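Local atomic coordinates of gamma-resorcylate decarboxylase (Polaromonas, PDB entry 4QRO), a protein that probably catalyses the manganese-dependent, non-oxidative decarboxylation of gamma-resorcylate (2,6-dihydroxybenzoate) to resorcinol. Residues K248-D251 with Y252-N256; V195-L198 with R199-S203; S203-F206 with D207-A211; Y225-W228 with R229-H232; L270-A273 with I274-G278. One frame throughout, in Å; residues are numbered along the deposited sequence.

Contact 1. Residues K248-D251 with Y252-N256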
loop_
_atom_site.group_PDB
_atom_site.type_symbol
_atom_site.label_atom_id
_atom_site.label_comp_id
_atom_site.label_asym_id
_atom_site.label_seq_id
_atom_site.Cartn_x
_atom_site.Cartn_y
_atom_site.Cartn_z
ATOM N N LYS A 248 -4.206 -12.617 15.051
ATOM C CA LYS A 248 -4.368 -11.401 14.227
ATOM C C LYS A 248 -3.119 -11.180 13.382
ATOM O O LYS A 248 -2.009 -11.521 13.807
ATOM C CB LYS A 248 -4.601 -10.175 15.124
ATOM C CG LYS A 248 -5.893 -10.189 15.931
ATOM C CD LYS A 248 -5.829 -9.102 17.000
ATOM C CE LYS A 248 -7.130 -8.970 17.765
ATOM N NZ LYS A 248 -8.038 -8.019 17.077
ATOM N N ILE A 249 -3.284 -10.626 12.176
ATOM C CA ILE A 249 -2.126 -10.319 11.339
ATOM C C ILE A 249 -1.146 -9.405 12.121
ATOM O O ILE A 249 0.067 -9.611 12.087
ATOM C CB ILE A 249 -2.555 -9.672 9.995
ATOM C CG1 ILE A 249 -3.411 -10.638 9.150
ATOM C CG2 ILE A 249 -1.352 -9.125 9.233
ATOM C CD1 ILE A 249 -2.775 -11.997 8.873
ATOM N N VAL A 250 -1.672 -8.423 12.851
ATOM C CA VAL A 250 -0.833 -7.486 13.583
ATOM C C VAL A 250 0.078 -8.185 14.609
ATOM O O VAL A 250 1.167 -7.686 14.913
ATOM C CB VAL A 250 -1.657 -6.364 14.268
ATOM C CG1 VAL A 250 -2.460 -6.906 15.453
ATOM C CG2 VAL A 250 -0.739 -5.228 14.733
ATOM N N ASP A 251 -0.356 -9.326 15.134
ATOM C CA ASP A 251 0.471 -10.102 16.080
ATOM C C ASP A 251 1.760 -10.590 15.410
ATOM O O ASP A 251 2.839 -10.438 15.965
ATOM C CB ASP A 251 -0.301 -11.298 16.672
ATOM C CG ASP A 251 -1.454 -10.871 17.581
ATOM O OD1 ASP A 251 -1.316 -9.875 18.297
ATOM O OD2 ASP A 251 -2.511 -11.519 17.551
ATOM N N TYR A 252 1.655 -11.122 14.199
ATOM C CA TYR A 252 2.845 -11.623 13.465
ATOM C C TYR A 252 3.729 -10.486 12.978
ATOM O O TYR A 252 4.949 -10.559 13.020
ATOM C CB TYR A 252 2.410 -12.519 12.293
ATOM C CG TYR A 252 1.485 -13.644 12.749
ATOM C CD1 TYR A 252 1.946 -14.638 13.612
ATOM C CD2 TYR A 252 0.161 -13.680 12.357
ATOM C CE1 TYR A 252 1.119 -15.657 14.037
ATOM C CE2 TYR A 252 -0.685 -14.681 12.786
ATOM C CZ TYR A 252 -0.201 -15.674 13.621
ATOM O OH TYR A 252 -1.053 -16.663 14.056
ATOM N N PHE A 253 3.106 -9.397 12.570
ATOM C CA PHE A 253 3.849 -8.200 12.203
ATOM C C PHE A 253 4.691 -7.702 13.373
ATOM O O PHE A 253 5.900 -7.393 13.228
ATOM C CB PHE A 253 2.847 -7.119 11.742
ATOM C CG PHE A 253 3.482 -5.929 11.076
ATOM C CD1 PHE A 253 4.291 -6.089 9.960
ATOM C CD2 PHE A 253 3.224 -4.625 11.541
ATOM C CE1 PHE A 253 4.872 -4.979 9.337
ATOM C CE2 PHE A 253 3.802 -3.528 10.918
ATOM C CZ PHE A 253 4.621 -3.699 9.816
ATOM N N ASN A 254 4.068 -7.622 14.545
ATOM C CA ASN A 254 4.733 -7.062 15.708
ATOM C C ASN A 254 5.827 -7.977 16.229
ATOM O O ASN A 254 6.824 -7.500 16.735
ATOM C CB ASN A 254 3.769 -6.814 16.860
ATOM C CG ASN A 254 2.893 -5.577 16.662
ATOM O OD1 ASN A 254 1.910 -5.389 17.392
ATOM N ND2 ASN A 254 3.231 -4.756 15.719
ATOM N N GLU A 255 5.601 -9.283 16.117
ATOM C CA GLU A 255 6.512 -10.276 16.689
ATOM C C GLU A 255 7.617 -10.826 15.780
ATOM O O GLU A 255 8.651 -11.262 16.289
ATOM C CB GLU A 255 5.716 -11.423 17.273
ATOM C CG GLU A 255 4.983 -11.039 18.545
ATOM C CD GLU A 255 3.950 -12.066 18.937
ATOM O OE1 GLU A 255 3.956 -13.189 18.386
ATOM O OE2 GLU A 255 3.124 -11.741 19.802
ATOM N N ASN A 256 7.384 -10.848 14.469
ATOM C CA ASN A 256 8.276 -11.528 13.517
ATOM C C ASN A 256 8.921 -10.611 12.491
ATOM O O ASN A 256 9.766 -11.053 11.729
ATOM C CB ASN A 256 7.479 -12.641 12.807
ATOM C CG ASN A 256 7.040 -13.738 13.765
ATOM O OD1 ASN A 256 5.897 -13.748 14.245
ATOM N ND2 ASN A 256 7.959 -14.650 14.084
HETATM O O HOH W 1 1.020 -7.537 19.155
#

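Contact 2. Residues V195-L198 with R199-S203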
loop_
_atom_site.group_PDB
_atom_site.type_symbol
_atom_site.label_atom_id
_atom_site.label_comp_id
_atom_site.label_asym_id
_atom_site.label_seq_id
_atom_site.Cartn_x
_atom_site.Cartn_y
_atom_site.Cartn_z
ATOM N N VAL A 195 2.020 -7.507 -0.083
ATOM C CA VAL A 195 1.132 -8.663 -0.224
ATOM C C VAL A 195 1.854 -9.988 0.029
ATOM O O VAL A 195 1.322 -10.860 0.710
ATOM C CB VAL A 195 0.405 -8.655 -1.576
ATOM C CG1 VAL A 195 -0.367 -9.946 -1.774
ATOM C CG2 VAL A 195 -0.559 -7.466 -1.601
ATOM N N HIS A 196 3.089 -10.109 -0.449
ATOM C CA HIS A 196 3.872 -11.304 -0.160
ATOM C C HIS A 196 4.043 -11.481 1.362
ATOM O O HIS A 196 3.854 -12.596 1.905
ATOM C CB HIS A 196 5.199 -11.206 -0.871
ATOM C CG HIS A 196 5.894 -12.519 -1.061
ATOM N ND1 HIS A 196 6.764 -12.740 -2.114
ATOM C CD2 HIS A 196 5.830 -13.682 -0.369
ATOM C CE1 HIS A 196 7.216 -13.983 -2.047
ATOM N NE2 HIS A 196 6.671 -14.568 -0.992
ATOM N N ALA A 197 4.369 -10.389 2.059
ATOM C CA ALA A 197 4.576 -10.446 3.524
ATOM C C ALA A 197 3.280 -10.850 4.221
ATOM O O ALA A 197 3.290 -11.668 5.137
ATOM C CB ALA A 197 5.073 -9.118 4.045
ATOM N N LEU A 198 2.159 -10.286 3.772
ATOM C CA LEU A 198 0.853 -10.661 4.323
ATOM C C LEU A 198 0.466 -12.103 4.051
ATOM O O LEU A 198 -0.142 -12.744 4.900
ATOM C CB LEU A 198 -0.240 -9.722 3.810
ATOM C CG LEU A 198 -0.224 -8.292 4.358
ATOM C CD1 LEU A 198 -1.185 -7.381 3.592
ATOM C CD2 LEU A 198 -0.537 -8.280 5.858
ATOM N N ARG A 199 0.796 -12.614 2.868
ATOM C CA ARG A 199 0.638 -14.035 2.572
ATOM C C ARG A 199 1.398 -14.898 3.589
ATOM O O ARG A 199 0.832 -15.858 4.116
ATOM C CB ARG A 199 1.055 -14.372 1.139
ATOM C CG ARG A 199 0.128 -13.807 0.072
ATOM C CD ARG A 199 0.616 -14.106 -1.347
ATOM N NE ARG A 199 0.879 -15.536 -1.583
ATOM C CZ ARG A 199 0.399 -16.245 -2.611
ATOM N NH1 ARG A 199 -0.376 -15.682 -3.554
ATOM N NH2 ARG A 199 0.710 -17.534 -2.715
ATOM N N LEU A 200 2.631 -14.530 3.919
ATOM C CA LEU A 200 3.391 -15.300 4.933
ATOM C C LEU A 200 2.674 -15.279 6.299
ATOM O O LEU A 200 2.514 -16.308 6.944
ATOM C CB LEU A 200 4.803 -14.749 5.091
ATOM C CG LEU A 200 5.769 -14.773 3.902
ATOM C CD1 LEU A 200 7.108 -14.177 4.311
ATOM C CD2 LEU A 200 5.939 -16.208 3.400
ATOM N N MET A 201 2.257 -14.095 6.735
ATOM C CA MET A 201 1.586 -13.916 8.042
ATOM C C MET A 201 0.244 -14.675 8.136
ATOM O O MET A 201 0.000 -15.390 9.120
ATOM C CB MET A 201 1.354 -12.418 8.335
ATOM C CG MET A 201 2.622 -11.613 8.563
ATOM S SD MET A 201 2.294 -9.866 8.923
ATOM C CE MET A 201 3.065 -9.055 7.536
ATOM N N GLY A 202 -0.597 -14.536 7.117
ATOM C CA GLY A 202 -1.881 -15.276 7.033
ATOM C C GLY A 202 -1.766 -16.805 6.963
ATOM O O GLY A 202 -2.661 -17.538 7.417
ATOM N N SER A 203 -0.654 -17.300 6.431
ATOM C CA SER A 203 -0.534 -18.729 6.139
ATOM C C SER A 203 -0.406 -19.574 7.369
ATOM O O SER A 203 -0.545 -20.790 7.282
ATOM C CB SER A 203 0.661 -19.001 5.245
ATOM O OG SER A 203 1.857 -18.673 5.941
#

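Contact 3. Residues S203-F206 with D207-A211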
loop_
_atom_site.group_PDB
_atom_site.type_symbol
_atom_site.label_atom_id
_atom_site.label_comp_id
_atom_site.label_asym_id
_atom_site.label_seq_id
_atom_site.Cartn_x
_atom_site.Cartn_y
_atom_site.Cartn_z
ATOM N N SER A 203 -0.654 -17.300 6.431
ATOM C CA SER A 203 -0.534 -18.729 6.139
ATOM C C SER A 203 -0.406 -19.574 7.369
ATOM O O SER A 203 -0.545 -20.790 7.282
ATOM C CB SER A 203 0.661 -19.001 5.245
ATOM O OG SER A 203 1.857 -18.673 5.941
ATOM N N GLY A 204 -0.102 -18.952 8.507
ATOM C CA GLY A 204 0.180 -19.698 9.733
ATOM C C GLY A 204 1.636 -20.102 9.869
ATOM O O GLY A 204 2.019 -20.823 10.803
ATOM N N LEU A 205 2.476 -19.622 8.967
ATOM C CA LEU A 205 3.920 -19.920 9.044
ATOM C C LEU A 205 4.523 -19.590 10.407
ATOM O O LEU A 205 5.383 -20.313 10.923
ATOM C CB LEU A 205 4.659 -19.115 7.974
ATOM C CG LEU A 205 6.140 -19.399 7.843
ATOM C CD1 LEU A 205 6.327 -20.826 7.320
ATOM C CD2 LEU A 205 6.767 -18.399 6.876
ATOM N N PHE A 206 4.091 -18.481 10.985
ATOM C CA PHE A 206 4.690 -18.004 12.229
ATOM C C PHE A 206 4.091 -18.633 13.486
ATOM O O PHE A 206 4.629 -18.428 14.575
ATOM C CB PHE A 206 4.664 -16.467 12.289
ATOM C CG PHE A 206 5.326 -15.822 11.107
ATOM C CD1 PHE A 206 6.704 -15.894 10.936
ATOM C CD2 PHE A 206 4.577 -15.163 10.145
ATOM C CE1 PHE A 206 7.307 -15.341 9.820
ATOM C CE2 PHE A 206 5.176 -14.598 9.036
ATOM C CZ PHE A 206 6.542 -14.678 8.872
ATOM N N ASP A 207 2.992 -19.378 13.333
ATOM C CA ASP A 207 2.485 -20.273 14.395
ATOM C C ASP A 207 3.423 -21.480 14.506
ATOM O O ASP A 207 3.773 -21.930 15.596
ATOM C CB ASP A 207 1.083 -20.770 14.058
ATOM C CG ASP A 207 0.045 -19.668 14.084
ATOM O OD1 ASP A 207 0.230 -18.697 14.841
ATOM O OD2 ASP A 207 -0.966 -19.801 13.366
ATOM N N LYS A 208 3.837 -21.997 13.363
ATOM C CA LYS A 208 4.727 -23.175 13.318
ATOM C C LYS A 208 6.200 -22.846 13.635
ATOM O O LYS A 208 6.886 -23.613 14.320
ATOM C CB LYS A 208 4.620 -23.791 11.922
ATOM C CG LYS A 208 5.510 -25.007 11.685
ATOM C CD LYS A 208 5.144 -26.151 12.614
ATOM C CE LYS A 208 6.052 -27.345 12.390
ATOM N NZ LYS A 208 5.914 -28.314 13.507
ATOM N N TYR A 209 6.702 -21.731 13.097
ATOM C CA TYR A 209 8.088 -21.305 13.313
ATOM C C TYR A 209 8.069 -19.896 13.923
ATOM O O TYR A 209 8.377 -18.915 13.254
ATOM C CB TYR A 209 8.882 -21.335 11.998
ATOM C CG TYR A 209 8.750 -22.640 11.289
ATOM C CD1 TYR A 209 9.231 -23.832 11.869
ATOM C CD2 TYR A 209 8.135 -22.713 10.056
ATOM C CE1 TYR A 209 9.079 -25.051 11.217
ATOM C CE2 TYR A 209 7.977 -23.919 9.402
ATOM C CZ TYR A 209 8.448 -25.083 9.979
ATOM O OH TYR A 209 8.281 -26.254 9.298
ATOM N N PRO A 210 7.703 -19.792 15.205
ATOM C CA PRO A 210 7.494 -18.471 15.802
ATOM C C PRO A 210 8.735 -17.611 16.042
ATOM O O PRO A 210 8.588 -16.425 16.339
ATOM C CB PRO A 210 6.795 -18.802 17.142
ATOM C CG PRO A 210 7.205 -20.203 17.449
ATOM C CD PRO A 210 7.298 -20.883 16.116
ATOM N N ALA A 211 9.933 -18.181 15.940
ATOM C CA ALA A 211 11.190 -17.412 16.104
ATOM C C ALA A 211 11.766 -16.811 14.796
ATOM O O ALA A 211 12.817 -16.141 14.823
ATOM C CB ALA A 211 12.243 -18.266 16.817
#

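Contact 4. Residues Y225-W228 with R229-H232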
loop_
_atom_site.group_PDB
_atom_site.type_symbol
_atom_site.label_atom_id
_atom_site.label_comp_id
_atom_site.label_asym_id
_atom_site.label_seq_id
_atom_site.Cartn_x
_atom_site.Cartn_y
_atom_site.Cartn_z
ATOM N N TYR A 225 0.589 1.836 8.099
ATOM C CA TYR A 225 -0.519 2.776 7.916
ATOM C C TYR A 225 -1.845 2.055 7.884
ATOM O O TYR A 225 -2.846 2.572 8.370
ATOM C CB TYR A 225 -0.322 3.561 6.600
ATOM C CG TYR A 225 -1.235 4.752 6.394
ATOM C CD1 TYR A 225 -0.870 6.024 6.870
ATOM C CD2 TYR A 225 -2.438 4.629 5.696
ATOM C CE1 TYR A 225 -1.688 7.133 6.672
ATOM C CE2 TYR A 225 -3.263 5.738 5.506
ATOM C CZ TYR A 225 -2.882 6.984 5.990
ATOM O OH TYR A 225 -3.679 8.127 5.787
ATOM N N SER A 226 -1.866 0.892 7.239
ATOM C CA SER A 226 -3.082 0.154 7.005
ATOM C C SER A 226 -3.224 -1.090 7.908
ATOM O O SER A 226 -4.181 -1.872 7.735
ATOM C CB SER A 226 -3.173 -0.253 5.524
ATOM O OG SER A 226 -3.126 0.880 4.676
ATOM N N MET A 227 -2.310 -1.277 8.858
ATOM C CA MET A 227 -2.294 -2.514 9.650
ATOM C C MET A 227 -3.562 -2.652 10.516
ATOM O O MET A 227 -4.148 -3.745 10.602
ATOM C CB MET A 227 -1.005 -2.609 10.504
ATOM C CG MET A 227 -0.851 -3.909 11.282
ATOM S SD MET A 227 -0.928 -5.441 10.325
ATOM C CE MET A 227 0.457 -5.205 9.204
ATOM N N TRP A 228 -3.998 -1.555 11.134
ATOM C CA TRP A 228 -5.237 -1.598 11.910
ATOM C C TRP A 228 -6.364 -2.134 11.053
ATOM O O TRP A 228 -7.079 -3.047 11.454
ATOM C CB TRP A 228 -5.623 -0.230 12.475
ATOM C CG TRP A 228 -6.861 -0.306 13.306
ATOM C CD1 TRP A 228 -6.945 -0.637 14.640
ATOM C CD2 TRP A 228 -8.201 -0.061 12.872
ATOM N NE1 TRP A 228 -8.252 -0.618 15.051
ATOM C CE2 TRP A 228 -9.045 -0.263 13.992
ATOM C CE3 TRP A 228 -8.779 0.263 11.641
ATOM C CZ2 TRP A 228 -10.439 -0.134 13.912
ATOM C CZ3 TRP A 228 -10.181 0.395 11.562
ATOM C CH2 TRP A 228 -10.980 0.205 12.691
ATOM N N ARG A 229 -6.527 -1.558 9.861
ATOM C CA ARG A 229 -7.652 -1.937 8.982
ATOM C C ARG A 229 -7.590 -3.403 8.489
ATOM O O ARG A 229 -8.625 -4.057 8.313
ATOM C CB ARG A 229 -7.733 -0.953 7.824
ATOM C CG ARG A 229 -8.871 -1.193 6.833
ATOM C CD ARG A 229 -9.022 0.045 5.957
ATOM N NE ARG A 229 -9.761 -0.182 4.726
ATOM C CZ ARG A 229 -11.066 -0.433 4.659
ATOM N NH1 ARG A 229 -11.818 -0.499 5.768
ATOM N NH2 ARG A 229 -11.627 -0.624 3.470
ATOM N N ILE A 230 -6.381 -3.918 8.258
ATOM C CA ILE A 230 -6.216 -5.311 7.841
ATOM C C ILE A 230 -7.018 -6.253 8.769
ATOM O O ILE A 230 -7.730 -7.133 8.269
ATOM C CB ILE A 230 -4.716 -5.736 7.762
ATOM C CG1 ILE A 230 -4.050 -5.068 6.553
ATOM C CG2 ILE A 230 -4.562 -7.256 7.655
ATOM C CD1 ILE A 230 -2.553 -5.215 6.516
ATOM N N ASP A 231 -6.883 -6.085 10.092
ATOM C CA ASP A 231 -7.576 -6.980 11.085
ATOM C C ASP A 231 -8.953 -6.453 11.493
ATOM O O ASP A 231 -9.876 -7.232 11.726
ATOM C CB ASP A 231 -6.773 -7.118 12.371
ATOM C CG ASP A 231 -5.501 -7.917 12.192
ATOM O OD1 ASP A 231 -5.584 -9.043 11.651
ATOM O OD2 ASP A 231 -4.422 -7.420 12.616
ATOM N N HIS A 232 -9.078 -5.132 11.608
ATOM C CA HIS A 232 -10.231 -4.544 12.279
ATOM C C HIS A 232 -11.360 -4.068 11.374
ATOM O O HIS A 232 -12.393 -3.633 11.873
ATOM C CB HIS A 232 -9.780 -3.420 13.200
ATOM C CG HIS A 232 -8.907 -3.886 14.319
ATOM N ND1 HIS A 232 -7.532 -3.956 14.211
ATOM C CD2 HIS A 232 -9.211 -4.337 15.557
ATOM C CE1 HIS A 232 -7.025 -4.412 15.341
ATOM N NE2 HIS A 232 -8.020 -4.643 16.181
HETATM O O HOH W 2 -5.271 1.120 9.406
HETATM O O HOH W 3 -4.577 -4.781 12.988
#

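Contact 5. Residues L270-A273 with I274-G278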
loop_
_atom_site.group_PDB
_atom_site.type_symbol
_atom_site.label_atom_id
_atom_site.label_comp_id
_atom_site.label_asym_id
_atom_site.label_seq_id
_atom_site.Cartn_x
_atom_site.Cartn_y
_atom_site.Cartn_z
ATOM N N LEU A 270 8.311 7.523 9.264
ATOM C CA LEU A 270 9.056 6.965 10.395
ATOM C C LEU A 270 8.276 7.050 11.715
ATOM O O LEU A 270 8.206 6.075 12.450
ATOM C CB LEU A 270 10.403 7.691 10.567
ATOM C CG LEU A 270 11.233 7.237 11.783
ATOM C CD1 LEU A 270 11.562 5.747 11.675
ATOM C CD2 LEU A 270 12.502 8.077 11.921
ATOM N N ILE A 271 7.685 8.213 12.003
ATOM C CA ILE A 271 6.940 8.409 13.250
ATOM C C ILE A 271 5.732 7.494 13.285
ATOM O O ILE A 271 5.465 6.879 14.324
ATOM C CB ILE A 271 6.518 9.880 13.466
ATOM C CG1 ILE A 271 7.758 10.769 13.731
ATOM C CG2 ILE A 271 5.527 10.033 14.630
ATOM C CD1 ILE A 271 7.418 12.247 13.695
ATOM N N ASP A 272 5.022 7.360 12.165
ATOM C CA ASP A 272 3.897 6.421 12.119
ATOM C C ASP A 272 4.390 5.008 12.419
ATOM O O ASP A 272 3.787 4.282 13.205
ATOM C CB ASP A 272 3.216 6.444 10.762
ATOM C CG ASP A 272 1.963 5.598 10.727
ATOM O OD1 ASP A 272 1.125 5.681 11.649
ATOM O OD2 ASP A 272 1.822 4.808 9.805
ATOM N N ALA A 273 5.484 4.605 11.789
ATOM C CA ALA A 273 5.975 3.246 12.033
ATOM C C ALA A 273 6.400 3.081 13.482
ATOM O O ALA A 273 6.117 2.030 14.056
ATOM C CB ALA A 273 7.096 2.856 11.073
ATOM N N ILE A 274 7.053 4.081 14.082
ATOM C CA ILE A 274 7.391 4.022 15.537
ATOM C C ILE A 274 6.140 3.780 16.412
ATOM O O ILE A 274 6.167 2.978 17.335
ATOM C CB ILE A 274 8.192 5.257 16.009
ATOM C CG1 ILE A 274 9.623 5.186 15.451
ATOM C CG2 ILE A 274 8.201 5.402 17.529
ATOM C CD1 ILE A 274 10.425 6.457 15.615
ATOM N N LEU A 275 5.034 4.433 16.070
ATOM C CA LEU A 275 3.815 4.368 16.855
ATOM C C LEU A 275 2.979 3.172 16.521
ATOM O O LEU A 275 1.920 2.945 17.149
ATOM C CB LEU A 275 2.995 5.656 16.647
ATOM C CG LEU A 275 3.628 6.936 17.224
ATOM C CD1 LEU A 275 2.743 8.136 16.917
ATOM C CD2 LEU A 275 3.885 6.838 18.730
ATOM N N GLU A 276 3.451 2.354 15.573
ATOM C CA GLU A 276 2.760 1.144 15.229
ATOM C C GLU A 276 3.571 -0.094 15.565
ATOM O O GLU A 276 3.047 -1.012 16.166
ATOM C CB GLU A 276 2.356 1.128 13.748
ATOM C CG GLU A 276 1.209 2.077 13.393
ATOM C CD GLU A 276 -0.147 1.588 13.879
ATOM O OE1 GLU A 276 -1.196 2.192 13.533
ATOM O OE2 GLU A 276 -0.177 0.566 14.576
ATOM N N ILE A 277 4.834 -0.146 15.166
ATOM C CA ILE A 277 5.636 -1.339 15.443
ATOM C C ILE A 277 6.728 -1.100 16.496
ATOM O O ILE A 277 7.255 -2.064 17.069
ATOM C CB ILE A 277 6.199 -1.936 14.128
ATOM C CG1 ILE A 277 6.592 -3.416 14.316
ATOM C CG2 ILE A 277 7.400 -1.146 13.613
ATOM C CD1 ILE A 277 7.090 -4.111 13.056
ATOM N N GLY A 278 7.106 0.169 16.705
ATOM C CA GLY A 278 8.074 0.562 17.726
ATOM C C GLY A 278 9.499 0.660 17.186
ATOM O O GLY A 278 9.880 -0.081 16.261
HETATM O O HOH W 4 -0.858 3.940 11.488
#

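Contact 1. Residues K248-D251 with Y252-N256
Val250 and Asn254, one helical turn apart, meet through the carbonyl of the first and the amide side chain of the second. With CG turned to the side of its own backbone N (chi1 -76°), Asn254 lies back over the preceding turn. Asn254 CB is 3.4 Å from Val250 O, and Asn254 CG comes nearer still, at 3.2 Å from the same Val250 O. At the tip Asn254 OD1 sits 3.8 Å from Val250 CG2, the methyl opposite the backbone N of Val250, while Asn254 ND2 approaches that methyl from the other end of the amide. Asn254 OD1 accepts from water 1 at 2.9 Å, and the water reaches weakly to Asp251 OD1. Were Asn254 replaced by alanine, this water is likely to lose its firmer acceptor and the Val250 methyl its cover. In the backbone below, Asn254 N donates to Val250 O at 2.9 Å, so this carbonyl is bonded by the main chain and covered by the side chain. Farther round the helix Tyr252 lays CD2 3.4 Å from Lys248 O. Asp251 turns back to the helix start, where its OD2 accepts from Lys248 N at 3.2 Å, while Asp231 takes the next two amides, Ile249 N and Val250 N. Such carboxylate capping is characteristic of a helix N-terminus, here that of helix 249-256, which leads into strand 257-260 of the parallel sheet.

Contact 2. Residues V195-L198 with R199-S203
Met201 lies slantwise across Leu198 and folds its end back toward Ala197, one turn earlier. The thioether is bent at its last torsion (chi3 -117°), which swings the methyl inward. Met201 CE thus stands 4.0 Å from Ala197 CB and equally far from Leu198 CD2, and lies 3.6 Å from Ala197 O. On a different side of the helix the Leu200 side chain approaches the His196 imidazole obliquely, Leu200 CG resting 3.5 Å from His196 O. The imidazole itself is tied down elsewhere, since NE2 bonds to the backbone N of Tyr142. Arg199 first runs along the helix, its CG 3.2 Å from Val195 O, and its CD passes alongside Val195 CG1. It then kinks at chi3 (53°) and turns its guanidinium to a salt bridge with Asp143, a cation-pi contact with Tyr141 and the carbonyl of Ile175 in the second subunit. The buried guanidinium is thus paired with a carboxylate of its own chain and hydrogen-bonded to a carbonyl of the other. Near the last turn Ser203 OG donates to Leu200 O at 2.7 Å. Four i+4 to i backbone bonds run from Arg199 N to Gly202 N, and a weak one follows from Ser203 N to Arg199 O. Helix 188-202, packed between helix 249-256 and the second subunit, is the crossover helix of a beta-alpha-beta unit from strand 161-164 to strand 214-216.

Contact 3. Residues S203-F206 with D207-A211
An ST turn at Ser203 starts the short helix 205-208, whose first turn brings Gly204 against Asp207 and Leu205 against Tyr209. Ser203 OG accepts from Leu205 N at 3.2 Å, and Gly204, with a positive phi of 87°, turns the chain out of helix 188-202 into the new one. Leu205 CG stands opposite its own backbone N (chi1 -175°), which sends CD1 to the rim of the Tyr209 ring. There Leu205 CD1 lies in the ring plane, 3.8 Å from Tyr209 CD2, while the neighbouring Lys208 spreads its CG over the centre of one ring face. Beneath this pair Tyr209 N donates to Leu205 O at 2.9 Å. Next along, Phe206 O receives a CH contact from Pro210 CA at 3.1 Å, where the proline has no amide hydrogen to offer. Asp207 leans back on the opening of the turn, with Asp207 CB 3.4 Å from Gly204 O and Asp207 OD2 3.8 Å from Gly204 CA. Both carboxylate oxygens have partners beyond the turn: Tyr252 OH bonds to OD1 and Lys246 N to OD2. With a leucine in place of Asp207, the Tyr252 hydroxyl and the backbone N-H of Lys246 would probably lose these acceptors, and with them one of the ties between this turn and helix 249-256. Two different donors, one on each oxygen, should hold the carboxylate against rotation and are likely to stabilise its negative charge.

Contact 4. Residues Y225-W228 with R229-H232
Trp228 and His232 stack one turn apart, their rings only 6° from parallel. The overlap is offset, with the imidazole centroid 4.0 Å from that of the indole five-membered ring and His232 CG lying 3.4 Å from Trp228 NE1. His232 CB joins in as a CH-pi donor, 3.5 Å from the centroid of the Trp228 six-membered ring. Trp228 O fixes the imidazole's rotation: His232 ND1 donates to it at 2.9 Å, with the carbonyl oxygen practically in the imidazole plane. His232 N bonds to the same oxygen, so two firm donors grip it, and a weak third comes from Asp231 N. The Met227 and Ile230 side chains cross obliquely, Met227 CE 4.0 Å from Ile230 CD1. Arg229 extends fully from CG to NE and leaves the helix; its NH2 bonds to the inhibitor 2-nitroresorcinol and its NH1 to Gly263 O of the second subunit. It also packs on Pro185 of that subunit, a pocket residue, consistent with an arginine lent to the partner's active site. Trp228 packs on Arg266 of the second subunit. Within its own chain, helix 223-232 follows strand 214-216 and lies against helix 249-256, with Met227 on Phe253 and Ile230 on Ile249.

Contact 5. Residues L270-A273 with I274-G278
Asp272 carries CG opposite its own backbone N (chi1 -174°), while Glu276, one turn on, bends at chi2 (-74°), and the two carboxylates come to face a shared water. They stand on helix 267-276, the crossover helix of the beta-alpha-beta unit between strands 257-260 and 282-283. The planes of the carboxylates are nearly perpendicular, and Asp272 OD1 stays 4.6 Å from Glu276 OE1. Water 4 lies between them, within donating distance of Asp272 OD1 (2.6 Å) and Glu276 OE1 (2.7 Å), and is probably what makes the pairing of like charges tolerable, although other acceptors compete for its protons. Arg266 of the second subunit, in a salt bridge with Glu276 OE1, probably offsets the charge further. The aliphatic part of Glu276 takes part as well, Glu276 CG 3.4 Å from Asp272 O. Apolar pairs follow the same one-turn spacing elsewhere on the helix. Leu270 CG meets the tip of Ile274, CD1, at 4.0 Å, the two side chains slanting past each other and both touching Ile282 of the next strand. Ile271 and Leu275 instead run side by side and touch through Ile271 CG2 and Leu275 CD1. Toward the end of the helix the bonds converge on a single carbonyl. Ala273 O accepts from Ile277 N at 2.8 Å and weakly from Gly278 N, and Glu276 N also donates to Ala273 O, at 3.1 Å from above the carbonyl plane.

Contact 2 is the buried member of the set, and contact 1 packs on it through Ile249, Tyr252 and Phe253; contacts 1, 3, 4 and 5 are each partly buried. Helix 249-256 touches all four of the other contacts: mainly apolar against contacts 2 and 5, while with contacts 3 and 4 carboxylate bonds are added to the packing. Contacts 3 and 5, some 24 Å apart between centres, do not meet. Methyl and thioether packing dominates contact 2, capping and turn bonds contacts 1 and 3, ring stacking contact 4, and a hydrated acid pair contact 5. Contacts 2, 4 and 5 place arginine or glutamate at the second subunit; contact 1 reaches it through Ile249, and contact 3 stays within its own chain.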